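Local coordinates for cytochrome C (Marichromatium purpuratum 984, PDB 5LO9), which probably oxidises thiosulfate to tetrathionate, and may run the reverse reaction, passing the electrons through four covalently bound c hemes, at residues A[293-297]-A[359-363]; A[378-382]-A[443-449]; A[436-440]-A[493-499]. All blocks are in the same frame, centred on the assembly; numbering follows the deposited sequence.

Interaction 1: residues A[293-297]-A[359-363]; sequences DNGRR and YIFWL. With EDO (1,2-ethanediol), chain B.
Just past the CXXCH heme-attachment motif that ends at His291, Asn294 meets Tyr359 on the last turns of helix 351-363. The phenol donates to the backbone carbonyl: Tyr359 OH lies 2.6 Å from Asn294 O, tilted 16° from the carbonyl plane, and the oxygen sits at the edge of the ring. Tyrosine suits this place because its ring spans the gap between the backbones while its hydroxyl ties down a main-chain oxygen. CG of Tyr359 is anti to the backbone N (chi1 173°), which sends the ring out from the helix, and one turn later Leu363 CG packs over one ring face.

This pins the chain that follows the axial histidine of heme c #4 to a neighbouring helix. Glycine at 295 follows from the backbone angles: the positive phi of Gly295 would jam a CB against the preceding carbonyl, and that CB, pointing toward the helix, would come within 3.6 Å of Leu363 CD1.

Arg296 reaches across Leu363 with its chain extended from CG to NE. Leu363 CD2 covers one face of the guanidinium, 3.9 Å from Arg296 CZ, so the flat cation is packed by a methyl. Arg296 NH2 approaches Trp362 CH2 at 3.6 Å, the two planes nearly perpendicular (89°), and the same nitrogen bonds to Pro247 O. A 1,2-ethanediol, probably from the crystallisation liquor, lies beside Asn294 and Tyr359. Asn294 ND2 reaches its O1 through a weak bond of 3.2 Å; this amide nitrogen also bonds to Ala265 O of helix 256-269.

Interaction 2: residues A[378-382]-A[443-449]; sequences GYPRL and AAFIAAN. With HEC (heme c), chain F.
Ala443 opens the helical side of the contact, its CB 3.9 Å from Leu382 CD1. Next, the Ala444 methyl packs against Tyr379 CB at 3.8 Å and lies close to Pro380 O, and this small side chain suits a place where the backbones come within 5.6 Å (Ala444 CA to Arg381 CA). A water donates to both Pro380 O and Ala444 O, 2.7 Å from each, bridging loop and helix.

Phe445 CB stands over one face of the Tyr379 ring, 3.9 Å from the centroid, in a CH-pi contact, while the rings meet obliquely with planes at 58°. With chi1 at 174°, the Phe445 ring points away from its own backbone N, past the tyrosine, so that CE2 reaches C2A of heme c #3. This helix of the cytochrome c fold leads into Met450, an axial ligand of that heme's iron, whereas Tyr379 binds heme c #4 and bonds through OH to Cys290 O, so the aromatic pair lies between two heme sites. A leucine in place of Tyr379 would probably leave the Cys290 carbonyl without its phenol partner and the Phe445 CB without a ring face.

Ile446 turns from the loop and lays CD1 on heme methyl CMB. Ala447 meets Leu382 CD2, and Ala448 CB touches Pro380 CD at 3.9 Å. Asn449 ND2 donates back to Phe445 O, on a carbonyl lone pair, and also to Asp299 O.

Interaction 3: residues A[436-440]-A[493-499]; sequences MHRVD and HASPFDL
The carboxylate of Asp440 lies almost flat on the Phe497 ring, the planes only 10° apart, with Asp440 CB over the ring face 4.2 Å from its centroid. Asp440 CG sits between the backbone N and the carbonyl carbon (chi1 55°), where it also meets Arg438. The arginine, bent at chi3, grips it side-on: NE lies 2.9 Å from Asp440 OD2, on the syn lone pair, and NH2 bonds to OD1. This salt bridge is likely to fix the rotation of both groups, while Arg438 NH2 lies obliquely 3.9 Å from Phe497 CD2. Trp464 also meets the ring.

At the other end, two imidazoles converge on Asp498. His493 ND1 donates to Asp498 OD1, near its own ring plane but out of the carboxylate plane. Asp498 OD1 also lies 2.7 Å from His437 NE2, at the edge of that ring. The His437 ring stands obliquely at 72° to that of His493, and only a weak bond of 3.3 Å joins His437 NE2 to His493 ND1. Histidine suits both places, one ring nitrogen facing this cluster while the other bonds elsewhere: His437 ND1 to Ala434 O, His493 NE2 to Asp478. A water links Arg438 NH1 to Asp498 OD1.

Between these clusters Val439 N donates to Phe497 O at 2.9 Å, nearly straight. Ser495 OG accepts from Phe497 N, an ST turn within the type I turn 495-498 that presents this carbonyl. With Arg438 at the N-cap position, the arrangement is a helix start whose first-turn amide, lacking a carbonyl partner within the helix, is satisfied by a later turn of the chain.

Interaction 1 closes along the chain before the other two open, whereas interactions 2 and 3 cross. Both of these use helix 439-449: interaction 3 holds its start and interaction 2 its later turns. Their centres are about 15 Å apart, and they touch through Met436, whose CE lies 3.5 Å from Tyr379 OH and 4.0 Å from Phe445 CG. Interaction 1, on helices 292-295 and 351-363, is centred about 19 Å from interaction 2 and about 27 Å from interaction 3. Interaction 1 follows the heme c #4 attachment motif, interaction 2 lies between hemes c #3 and c #4, and in interaction 3 the His437 side chain is about 8 Å from the bound thiosulfate.

Interaction 1: residues A[293-297]-A[359-363]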
loop_
_atom_site.group_PDB
_atom_site.type_symbol
_atom_site.label_atom_id
_atom_site.label_comp_id
_atom_site.label_asym_id
_atom_site.label_seq_id
_atom_site.Cartn_x
_atom_site.Cartn_y
_atom_site.Cartn_z
ATOM N N ASP A 293 -11.913 11.460 14.838
ATOM C CA ASP A 293 -10.707 11.187 15.613
ATOM C C ASP A 293 -9.519 11.032 14.673
ATOM O O ASP A 293 -8.645 10.180 14.862
ATOM C CB ASP A 293 -10.855 9.961 16.526
ATOM C CG ASP A 293 -9.812 9.952 17.638
ATOM O OD1 ASP A 293 -9.133 11.006 17.783
ATOM O OD2 ASP A 293 -9.684 8.944 18.376
ATOM N N ASN A 294 -9.523 11.848 13.628
ATOM C CA ASN A 294 -8.415 11.920 12.670
ATOM C C ASN A 294 -8.141 10.562 12.031
ATOM O O ASN A 294 -6.996 10.188 11.772
ATOM C CB ASN A 294 -7.162 12.486 13.328
ATOM C CG ASN A 294 -6.350 13.341 12.375
ATOM O OD1 ASN A 294 -6.906 14.044 11.518
ATOM N ND2 ASN A 294 -5.029 13.323 12.547
ATOM N N GLY A 295 -9.215 9.851 11.723
ATOM C CA GLY A 295 -9.120 8.593 11.052
ATOM C C GLY A 295 -9.070 7.407 11.965
ATOM O O GLY A 295 -8.943 6.289 11.465
ATOM N N ARG A 296 -9.243 7.587 13.277
ATOM C CA ARG A 296 -9.119 6.444 14.186
ATOM C C ARG A 296 -10.442 5.822 14.615
ATOM O O ARG A 296 -10.430 4.701 15.136
ATOM C CB ARG A 296 -8.370 6.841 15.451
ATOM C CG ARG A 296 -7.022 7.506 15.227
ATOM C CD ARG A 296 -6.523 8.113 16.491
ATOM N NE ARG A 296 -5.078 8.250 16.568
ATOM C CZ ARG A 296 -4.268 7.322 17.057
ATOM N NH1 ARG A 296 -4.738 6.149 17.485
ATOM N NH2 ARG A 296 -2.979 7.570 17.096
ATOM N N ARG A 297 -11.571 6.496 14.394
ATOM C CA ARG A 297 -12.826 6.131 15.045
ATOM C C ARG A 297 -13.560 5.013 14.321
ATOM O O ARG A 297 -14.034 5.183 13.182
ATOM C CB ARG A 297 -13.730 7.342 15.119
ATOM C CG ARG A 297 -15.078 7.066 15.725
ATOM C CD ARG A 297 -14.987 7.026 17.209
ATOM N NE ARG A 297 -16.293 7.223 17.840
ATOM C CZ ARG A 297 -16.566 6.944 19.106
ATOM N NH1 ARG A 297 -15.648 6.434 19.909
ATOM N NH2 ARG A 297 -17.760 7.209 19.564
ATOM N N TYR A 359 0.734 7.919 7.023
ATOM C CA TYR A 359 -0.083 8.066 8.214
ATOM C C TYR A 359 -1.102 6.945 8.283
ATOM O O TYR A 359 -1.270 6.306 9.331
ATOM C CB TYR A 359 -0.770 9.433 8.196
ATOM C CG TYR A 359 -1.761 9.648 9.290
ATOM C CD1 TYR A 359 -1.371 9.609 10.606
ATOM C CD2 TYR A 359 -3.096 9.854 9.010
ATOM C CE1 TYR A 359 -2.270 9.786 11.614
ATOM C CE2 TYR A 359 -4.015 10.039 10.028
ATOM C CZ TYR A 359 -3.587 10.014 11.329
ATOM O OH TYR A 359 -4.489 10.187 12.349
ATOM N N ILE A 360 -1.760 6.653 7.161
ATOM C CA ILE A 360 -2.789 5.626 7.183
ATOM C C ILE A 360 -2.178 4.265 7.463
ATOM O O ILE A 360 -2.767 3.440 8.158
ATOM C CB ILE A 360 -3.555 5.632 5.863
ATOM C CG1 ILE A 360 -4.388 6.913 5.738
ATOM C CG2 ILE A 360 -4.422 4.435 5.785
ATOM C CD1 ILE A 360 -4.839 7.247 4.289
ATOM N N PHE A 361 -1.022 3.994 6.875
ATOM C CA PHE A 361 -0.307 2.746 7.116
ATOM C C PHE A 361 -0.005 2.603 8.588
ATOM O O PHE A 361 -0.242 1.552 9.189
ATOM C CB PHE A 361 0.992 2.762 6.287
ATOM C CG PHE A 361 2.005 1.655 6.601
ATOM C CD1 PHE A 361 3.265 1.971 7.092
ATOM C CD2 PHE A 361 1.726 0.324 6.305
ATOM C CE1 PHE A 361 4.198 0.972 7.333
ATOM C CE2 PHE A 361 2.671 -0.675 6.536
ATOM C CZ PHE A 361 3.903 -0.350 7.057
ATOM N N TRP A 362 0.506 3.666 9.190
ATOM C CA TRP A 362 0.853 3.608 10.601
ATOM C C TRP A 362 -0.365 3.311 11.482
ATOM O O TRP A 362 -0.298 2.450 12.368
ATOM C CB TRP A 362 1.506 4.915 11.000
ATOM C CG TRP A 362 1.700 5.034 12.444
ATOM C CD1 TRP A 362 2.532 4.296 13.207
ATOM C CD2 TRP A 362 1.076 5.976 13.319
ATOM N NE1 TRP A 362 2.470 4.712 14.508
ATOM C CE2 TRP A 362 1.588 5.747 14.603
ATOM C CE3 TRP A 362 0.140 6.985 13.138
ATOM C CZ2 TRP A 362 1.191 6.472 15.699
ATOM C CZ3 TRP A 362 -0.249 7.708 14.218
ATOM C CH2 TRP A 362 0.270 7.445 15.494
ATOM N N LEU A 363 -1.501 3.990 11.240
ATOM C CA LEU A 363 -2.691 3.726 12.053
ATOM C C LEU A 363 -3.094 2.266 12.003
ATOM O O LEU A 363 -3.733 1.770 12.941
ATOM C CB LEU A 363 -3.872 4.559 11.597
ATOM C CG LEU A 363 -3.785 6.050 11.817
ATOM C CD1 LEU A 363 -5.004 6.702 11.236
ATOM C CD2 LEU A 363 -3.640 6.344 13.305
HETATM C C1 EDO B . -2.876 12.877 15.244
HETATM O O1 EDO B . -4.077 13.561 15.544
HETATM C C2 EDO B . -3.089 11.376 15.499
HETATM O O2 EDO B . -3.209 10.443 14.398
#

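Interaction 2: residues A[378-382]-A[443-449]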
loop_
_atom_site.group_PDB
_atom_site.type_symbol
_atom_site.label_atom_id
_atom_site.label_comp_id
_atom_site.label_asym_id
_atom_site.label_seq_id
_atom_site.Cartn_x
_atom_site.Cartn_y
_atom_site.Cartn_z
ATOM N N GLY A 378 -16.065 1.616 7.903
ATOM C CA GLY A 378 -17.100 2.426 7.282
ATOM C C GLY A 378 -18.120 2.952 8.278
ATOM O O GLY A 378 -17.829 3.245 9.438
ATOM N N TYR A 379 -19.316 3.083 7.810
ATOM C CA TYR A 379 -20.447 3.488 8.621
ATOM C C TYR A 379 -21.420 2.340 8.791
ATOM O O TYR A 379 -21.595 1.538 7.869
ATOM C CB TYR A 379 -21.181 4.648 7.965
ATOM C CG TYR A 379 -20.296 5.857 7.623
ATOM C CD1 TYR A 379 -19.263 6.269 8.454
ATOM C CD2 TYR A 379 -20.516 6.584 6.473
ATOM C CE1 TYR A 379 -18.480 7.383 8.128
ATOM C CE2 TYR A 379 -19.735 7.680 6.138
ATOM C CZ TYR A 379 -18.731 8.076 6.965
ATOM O OH TYR A 379 -17.988 9.167 6.599
ATOM N N PRO A 380 -22.076 2.209 9.940
ATOM C CA PRO A 380 -23.061 1.116 10.086
ATOM C C PRO A 380 -24.256 1.340 9.173
ATOM O O PRO A 380 -24.943 2.363 9.265
ATOM C CB PRO A 380 -23.454 1.184 11.562
ATOM C CG PRO A 380 -22.316 1.912 12.217
ATOM C CD PRO A 380 -21.822 2.897 11.219
ATOM N N ARG A 381 -24.488 0.392 8.275
ATOM C CA ARG A 381 -25.597 0.507 7.340
ATOM C C ARG A 381 -26.927 0.373 8.076
ATOM O O ARG A 381 -27.062 -0.417 9.017
ATOM C CB ARG A 381 -25.481 -0.562 6.256
ATOM C CG ARG A 381 -26.162 -0.216 4.920
ATOM C CD ARG A 381 -25.907 -1.310 3.854
ATOM N NE ARG A 381 -24.536 -1.832 3.943
ATOM C CZ ARG A 381 -23.497 -1.426 3.211
ATOM N NH1 ARG A 381 -23.655 -0.484 2.283
ATOM N NH2 ARG A 381 -22.292 -1.979 3.407
ATOM N N LEU A 382 -27.898 1.177 7.648
ATOM C CA LEU A 382 -29.248 1.218 8.190
ATOM C C LEU A 382 -30.212 0.481 7.277
ATOM O O LEU A 382 -30.006 0.416 6.062
ATOM C CB LEU A 382 -29.744 2.656 8.308
ATOM C CG LEU A 382 -28.888 3.639 9.081
ATOM C CD1 LEU A 382 -29.532 5.018 9.009
ATOM C CD2 LEU A 382 -28.763 3.173 10.469
ATOM N N ALA A 443 -26.971 9.173 5.983
ATOM C CA ALA A 443 -27.809 8.761 7.100
ATOM C C ALA A 443 -27.042 7.832 8.017
ATOM O O ALA A 443 -27.137 7.924 9.248
ATOM C CB ALA A 443 -29.074 8.082 6.599
ATOM N N ALA A 444 -26.256 6.937 7.440
ATOM C CA ALA A 444 -25.506 6.044 8.295
ATOM C C ALA A 444 -24.437 6.797 9.072
ATOM O O ALA A 444 -24.204 6.520 10.252
ATOM C CB ALA A 444 -24.907 4.945 7.459
ATOM N N PHE A 445 -23.786 7.767 8.446
ATOM C CA PHE A 445 -22.822 8.550 9.192
ATOM C C PHE A 445 -23.488 9.244 10.361
ATOM O O PHE A 445 -23.003 9.175 11.498
ATOM C CB PHE A 445 -22.165 9.575 8.299
ATOM C CG PHE A 445 -21.264 10.518 9.042
ATOM C CD1 PHE A 445 -20.049 10.095 9.502
ATOM C CD2 PHE A 445 -21.642 11.827 9.266
ATOM C CE1 PHE A 445 -19.203 10.964 10.171
ATOM C CE2 PHE A 445 -20.813 12.690 9.936
ATOM C CZ PHE A 445 -19.581 12.253 10.391
ATOM N N ILE A 446 -24.610 9.913 10.085
ATOM C CA ILE A 446 -25.278 10.747 11.082
ATOM C C ILE A 446 -25.772 9.911 12.270
ATOM O O ILE A 446 -25.518 10.245 13.448
ATOM C CB ILE A 446 -26.431 11.526 10.419
ATOM C CG1 ILE A 446 -25.870 12.698 9.596
ATOM C CG2 ILE A 446 -27.476 11.983 11.468
ATOM C CD1 ILE A 446 -26.825 13.234 8.557
ATOM N N ALA A 447 -26.534 8.849 11.982
ATOM C CA ALA A 447 -27.107 8.033 13.050
ATOM C C ALA A 447 -26.050 7.621 14.041
ATOM O O ALA A 447 -26.290 7.634 15.256
ATOM C CB ALA A 447 -27.755 6.779 12.491
ATOM N N ALA A 448 -24.857 7.287 13.543
ATOM C CA ALA A 448 -23.769 6.798 14.388
ATOM C C ALA A 448 -22.877 7.894 14.966
ATOM O O ALA A 448 -22.222 7.653 15.984
ATOM C CB ALA A 448 -22.876 5.828 13.611
ATOM N N ASN A 449 -22.819 9.086 14.365
ATOM C CA ASN A 449 -21.760 10.021 14.709
ATOM C C ASN A 449 -22.212 11.436 14.970
ATOM O O ASN A 449 -21.395 12.229 15.468
ATOM C CB ASN A 449 -20.703 10.042 13.609
ATOM C CG ASN A 449 -20.006 8.726 13.512
ATOM O OD1 ASN A 449 -19.256 8.341 14.408
ATOM N ND2 ASN A 449 -20.291 7.993 12.465
HETATM FE FE HEC F . -21.925 17.527 12.713
HETATM C CHA HEC F . -19.040 16.713 10.924
HETATM C CHB HEC F . -23.943 16.254 10.159
HETATM C CHC HEC F . -24.708 17.982 14.722
HETATM C CHD HEC F . -19.984 19.378 15.010
HETATM N NA HEC F . -21.559 16.650 10.858
HETATM C C1A HEC F . -20.353 16.427 10.314
HETATM C C2A HEC F . -20.460 15.812 8.962
HETATM C C3A HEC F . -21.888 15.664 8.749
HETATM C C4A HEC F . -22.481 16.229 9.990
HETATM C CMA HEC F . -22.545 15.071 7.540
HETATM C CAA HEC F . -19.399 15.380 8.002
HETATM C CBA HEC F . -19.642 16.110 6.677
HETATM C CGA HEC F . -18.562 17.090 6.309
HETATM O O1A HEC F . -17.584 17.206 7.063
HETATM O O2A HEC F . -18.725 17.744 5.257
HETATM N NB HEC F . -23.954 17.171 12.476
HETATM C C1B HEC F . -24.568 16.675 11.409
HETATM C C2B HEC F . -26.031 16.553 11.592
HETATM C C3B HEC F . -26.256 17.054 12.944
HETATM C C4B HEC F . -24.888 17.389 13.400
HETATM C CMB HEC F . -27.029 16.058 10.610
HETATM C CAB HEC F . -27.548 17.165 13.710
HETATM C CBB HEC F . -28.116 15.771 13.821
HETATM N NC HEC F . -22.288 18.508 14.525
HETATM C C1C HEC F . -23.451 18.578 15.157
HETATM C C2C HEC F . -23.410 19.384 16.388
HETATM C C3C HEC F . -22.025 19.804 16.484
HETATM C C4C HEC F . -21.425 19.216 15.258
HETATM C CMC HEC F . -24.555 19.691 17.295
HETATM C CAC HEC F . -21.323 20.680 17.489
HETATM C CBC HEC F . -21.458 20.320 18.930
HETATM N ND HEC F . -19.892 17.941 12.933
HETATM C C1D HEC F . -19.316 18.670 13.900
HETATM C C2D HEC F . -17.837 18.712 13.745
HETATM C C3D HEC F . -17.569 17.918 12.559
HETATM C C4D HEC F . -18.908 17.485 12.138
HETATM C CMD HEC F . -16.822 19.389 14.592
HETATM C CAD HEC F . -16.234 17.654 11.955
HETATM C CBD HEC F . -15.568 16.596 12.830
HETATM C CGD HEC F . -14.082 16.863 13.032
HETATM O O1D HEC F . -13.518 17.870 12.569
HETATM O O2D HEC F . -13.436 16.053 13.705
HETATM O O HOH W 1 -25.273 4.199 11.178
#

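Interaction 3: residues A[436-440]-A[493-499]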
loop_
_atom_site.group_PDB
_atom_site.type_symbol
_atom_site.label_atom_id
_atom_site.label_comp_id
_atom_site.label_asym_id
_atom_site.label_seq_id
_atom_site.Cartn_x
_atom_site.Cartn_y
_atom_site.Cartn_z
ATOM N N MET A 436 -20.799 11.245 0.429
ATOM C CA MET A 436 -21.647 11.849 1.453
ATOM C C MET A 436 -22.898 12.545 0.879
ATOM O O MET A 436 -23.833 12.831 1.637
ATOM C CB MET A 436 -20.813 12.852 2.273
ATOM C CG MET A 436 -21.451 13.301 3.592
ATOM S SD MET A 436 -21.642 11.917 4.803
ATOM C CE MET A 436 -19.987 11.863 5.554
ATOM N N HIS A 437 -22.961 12.824 -0.428
ATOM C CA HIS A 437 -24.181 13.392 -1.001
ATOM C C HIS A 437 -25.303 12.359 -1.097
ATOM O O HIS A 437 -26.442 12.737 -1.363
ATOM C CB HIS A 437 -23.900 14.023 -2.394
ATOM C CG HIS A 437 -24.174 13.111 -3.556
ATOM N ND1 HIS A 437 -23.225 12.250 -4.064
ATOM C CD2 HIS A 437 -25.298 12.904 -4.292
ATOM C CE1 HIS A 437 -23.749 11.558 -5.067
ATOM N NE2 HIS A 437 -25.004 11.933 -5.225
ATOM N N ARG A 438 -25.025 11.078 -0.898
ATOM C CA ARG A 438 -26.083 10.068 -0.923
ATOM C C ARG A 438 -26.813 10.039 0.406
ATOM O O ARG A 438 -26.219 10.256 1.469
ATOM C CB ARG A 438 -25.545 8.654 -1.185
ATOM C CG ARG A 438 -25.165 8.369 -2.609
ATOM C CD ARG A 438 -24.601 7.007 -2.764
ATOM N NE ARG A 438 -25.520 5.907 -2.418
ATOM C CZ ARG A 438 -26.113 5.092 -3.297
ATOM N NH1 ARG A 438 -25.916 5.240 -4.606
ATOM N NH2 ARG A 438 -26.912 4.113 -2.870
ATOM N N VAL A 439 -28.107 9.726 0.334
ATOM C CA VAL A 439 -28.950 9.775 1.517
ATOM C C VAL A 439 -28.626 8.619 2.444
ATOM O O VAL A 439 -28.486 8.810 3.655
ATOM C CB VAL A 439 -30.436 9.788 1.115
ATOM C CG1 VAL A 439 -31.305 9.723 2.324
ATOM C CG2 VAL A 439 -30.769 11.062 0.383
ATOM N N ASP A 440 -28.445 7.415 1.888
ATOM C CA ASP A 440 -28.124 6.243 2.713
ATOM C C ASP A 440 -26.764 6.377 3.371
ATOM O O ASP A 440 -26.611 6.056 4.555
ATOM C CB ASP A 440 -28.180 4.931 1.908
ATOM C CG ASP A 440 -27.285 4.926 0.650
ATOM O OD1 ASP A 440 -27.149 3.833 0.040
ATOM O OD2 ASP A 440 -26.788 5.995 0.215
ATOM N N HIS A 493 -26.002 8.680 -11.168
ATOM C CA HIS A 493 -26.804 8.949 -9.986
ATOM C C HIS A 493 -28.108 8.185 -10.007
ATOM O O HIS A 493 -29.111 8.628 -9.424
ATOM C CB HIS A 493 -27.075 10.430 -9.868
ATOM C CG HIS A 493 -25.846 11.262 -9.684
ATOM N ND1 HIS A 493 -25.259 11.474 -8.449
ATOM C CD2 HIS A 493 -25.106 11.953 -10.582
ATOM C CE1 HIS A 493 -24.219 12.280 -8.601
ATOM N NE2 HIS A 493 -24.102 12.579 -9.885
ATOM N N ALA A 494 -28.127 7.057 -10.704
ATOM C CA ALA A 494 -29.373 6.322 -10.894
ATOM C C ALA A 494 -29.595 5.381 -9.707
ATOM O O ALA A 494 -29.402 4.164 -9.775
ATOM C CB ALA A 494 -29.356 5.602 -12.239
ATOM N N SER A 495 -29.996 5.979 -8.589
ATOM C CA SER A 495 -30.317 5.258 -7.364
ATOM C C SER A 495 -31.465 5.962 -6.646
ATOM O O SER A 495 -31.600 7.193 -6.740
ATOM C CB SER A 495 -29.110 5.175 -6.422
ATOM O OG SER A 495 -29.530 4.859 -5.091
ATOM N N PRO A 496 -32.278 5.228 -5.882
ATOM C CA PRO A 496 -33.345 5.897 -5.104
ATOM C C PRO A 496 -32.806 6.764 -3.966
ATOM O O PRO A 496 -33.563 7.572 -3.420
ATOM C CB PRO A 496 -34.177 4.725 -4.548
ATOM C CG PRO A 496 -33.734 3.478 -5.364
ATOM C CD PRO A 496 -32.294 3.758 -5.728
ATOM N N PHE A 497 -31.527 6.627 -3.597
ATOM C CA PHE A 497 -30.935 7.382 -2.502
ATOM C C PHE A 497 -30.059 8.518 -2.971
ATOM O O PHE A 497 -29.272 9.022 -2.178
ATOM C CB PHE A 497 -30.097 6.476 -1.606
ATOM C CG PHE A 497 -30.848 5.277 -1.075
ATOM C CD1 PHE A 497 -31.778 5.416 -0.059
ATOM C CD2 PHE A 497 -30.613 4.018 -1.574
ATOM C CE1 PHE A 497 -32.472 4.330 0.416
ATOM C CE2 PHE A 497 -31.306 2.935 -1.103
ATOM C CZ PHE A 497 -32.229 3.087 -0.111
ATOM N N ASP A 498 -30.139 8.892 -4.243
ATOM C CA ASP A 498 -29.317 9.943 -4.853
ATOM C C ASP A 498 -30.321 10.943 -5.424
ATOM O O ASP A 498 -31.090 10.617 -6.338
ATOM C CB ASP A 498 -28.363 9.358 -5.930
ATOM C CG ASP A 498 -27.241 10.322 -6.321
ATOM O OD1 ASP A 498 -26.057 9.906 -6.624
ATOM O OD2 ASP A 498 -27.578 11.527 -6.311
ATOM N N LEU A 499 -30.328 12.154 -4.887
ATOM C CA LEU A 499 -31.308 13.143 -5.308
ATOM C C LEU A 499 -30.812 14.011 -6.444
ATOM O O LEU A 499 -31.534 14.915 -6.863
ATOM C CB LEU A 499 -31.727 14.047 -4.145
ATOM C CG LEU A 499 -32.149 13.368 -2.846
ATOM C CD1 LEU A 499 -32.643 14.405 -1.812
ATOM C CD2 LEU A 499 -33.169 12.322 -3.103
HETATM O O HOH W 2 -28.673 13.569 -2.767
HETATM O O HOH W 3 -24.852 7.468 -6.365
#